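Local coordinates for toxin coregulated pilin (PDB 3HRV), which is the major subunit of the toxin-coregulated pilus, a type IV pilus essential for aggregation of Vibrio cholerae and its colonization of the small intestine, at residues L116-G121 with L167-I172. Numbering follows the deposited sequence.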
# COMPACT_ATOMS: atom_id res chain seq x y z
N LEU A 116 -8.88 -6.05 -3.98
CA LEU A 116 -7.52 -6.10 -3.45
C LEU A 116 -7.46 -5.63 -2.00
O LEU A 116 -6.87 -6.28 -1.15
CB LEU A 116 -6.58 -5.26 -4.31
CG LEU A 116 -5.11 -5.30 -3.87
CD1 LEU A 116 -4.58 -6.73 -4.00
CD2 LEU A 116 -4.30 -4.36 -4.72
N VAL A 117 -8.07 -4.48 -1.73
CA VAL A 117 -8.06 -3.94 -0.37
C VAL A 117 -8.64 -4.93 0.64
O VAL A 117 -8.09 -5.12 1.72
CB VAL A 117 -8.85 -2.62 -0.29
CG1 VAL A 117 -9.03 -2.20 1.16
CG2 VAL A 117 -8.12 -1.54 -1.06
N THR A 118 -9.76 -5.56 0.29
CA THR A 118 -10.40 -6.49 1.21
C THR A 118 -9.76 -7.87 1.25
O THR A 118 -10.03 -8.65 2.16
CB THR A 118 -11.91 -6.63 0.90
OG1 THR A 118 -12.08 -7.12 -0.43
CG2 THR A 118 -12.61 -5.29 1.03
N SER A 119 -8.89 -8.17 0.29
CA SER A 119 -8.24 -9.48 0.27
C SER A 119 -6.87 -9.48 0.94
O SER A 119 -6.43 -10.51 1.43
CB SER A 119 -8.11 -9.98 -1.18
OG SER A 119 -7.12 -10.99 -1.28
N VAL A 120 -6.21 -8.33 0.98
CA VAL A 120 -4.88 -8.25 1.59
C VAL A 120 -4.79 -7.22 2.71
O VAL A 120 -3.77 -7.13 3.39
CB VAL A 120 -3.79 -7.93 0.54
CG1 VAL A 120 -3.87 -8.93 -0.61
CG2 VAL A 120 -3.96 -6.51 0.02
N GLY A 121 -5.85 -6.45 2.89
CA GLY A 121 -5.87 -5.41 3.91
C GLY A 121 -5.48 -5.82 5.32
O GLY A 121 -4.83 -5.05 6.03
N LEU A 167 -11.40 0.59 8.20
CA LEU A 167 -12.27 -0.19 7.34
C LEU A 167 -12.87 -1.37 8.10
O LEU A 167 -12.16 -2.21 8.63
CB LEU A 167 -11.48 -0.71 6.13
CG LEU A 167 -12.25 -1.58 5.13
CD1 LEU A 167 -13.38 -0.78 4.50
CD2 LEU A 167 -11.30 -2.10 4.06
N ASN A 168 -14.20 -1.40 8.14
CA ASN A 168 -14.93 -2.46 8.82
C ASN A 168 -15.96 -3.02 7.85
O ASN A 168 -16.92 -2.34 7.49
CB ASN A 168 -15.62 -1.89 10.06
CG ASN A 168 -16.24 -2.97 10.93
OD1 ASN A 168 -15.94 -3.08 12.11
ND2 ASN A 168 -17.12 -3.77 10.33
N LEU A 169 -15.76 -4.26 7.43
CA LEU A 169 -16.67 -4.89 6.48
C LEU A 169 -18.09 -5.12 6.97
O LEU A 169 -18.97 -5.48 6.18
CB LEU A 169 -16.06 -6.20 5.98
CG LEU A 169 -14.65 -6.07 5.38
CD1 LEU A 169 -14.22 -7.41 4.80
CD2 LEU A 169 -14.63 -5.00 4.30
N THR A 170 -18.34 -4.92 8.26
CA THR A 170 -19.69 -5.11 8.78
C THR A 170 -20.46 -3.80 8.64
O THR A 170 -21.67 -3.75 8.87
CB THR A 170 -19.70 -5.54 10.26
OG1 THR A 170 -19.20 -4.48 11.08
CG2 THR A 170 -18.83 -6.77 10.46
N ASN A 171 -19.74 -2.75 8.26
CA ASN A 171 -20.34 -1.44 8.07
C ASN A 171 -20.65 -1.29 6.58
O ASN A 171 -19.74 -1.14 5.76
CB ASN A 171 -19.35 -0.35 8.51
CG ASN A 171 -19.96 1.04 8.49
OD1 ASN A 171 -20.64 1.42 7.55
ND2 ASN A 171 -19.69 1.81 9.55
N ILE A 172 -22.00 -1.35 6.24
CA ILE A 172 -22.34 -1.26 4.83
C ILE A 172 -21.84 0.03 4.18
O ILE A 172 -21.49 0.04 3.00
CB ILE A 172 -23.87 -1.36 4.61
CG1 ILE A 172 -24.17 -1.66 3.14
CG2 ILE A 172 -24.55 -0.07 5.02
CD1 ILE A 172 -23.57 -2.96 2.63
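Thr118 OG1, on the helix residue that meets Leu169, is turned back onto its own helix, where it hydrogen-bonds the carbonyl oxygen of Lys114 and, weakly, that of Thr115. With OG1 lodged between backbone N and carbonyl carbon (chi1 60°), the side chain divides its work: the hydroxyl serves the helix and the methyl is left for the loop. CG2 of Thr118 stands 3.9 Å from CD2 of Leu169, the two side chains crossing obliquely. One helix position earlier, CG1 of Val117 comes to 3.7 Å from CD2 of Leu167, the closest approach between the segments. Leu167 reaches this point with CG anti to its backbone N (chi1 179°), which carries the branch outward to the helix. The four methyls lie as a small quadrilateral: on the loop side, CD2 of Leu167 and CD2 of Leu169 are 4.4 Å apart.

The backbones behind these methyls are organised separately. Leu116 O accepts from both Ser119 N (3.1 Å) and Val120 N (3.0 Å) within helix 110-120. Across from it, a type I turn from Asn168 to Asn171 is closed by Asn171 N bonding to Asn168 O at 3.0 Å, and Asn171 then serves as N-cap of helix 172-177. Leu178 touches both Val117 and Thr118, extending the apolar strip, and Val117 also touches Val187, so the helix side continues onto strand 185-191 of the sheet. Both segments lie within the D-region of this type IV pilin, bounded by the probable Cys113-Cys179 disulfide.

Since no hydrogen bond joins helix to loop, the contact depends on methyl packing, inward at buried Val117 and near the surface at Thr118 and Leu169, without directional polar bonds fixing its register.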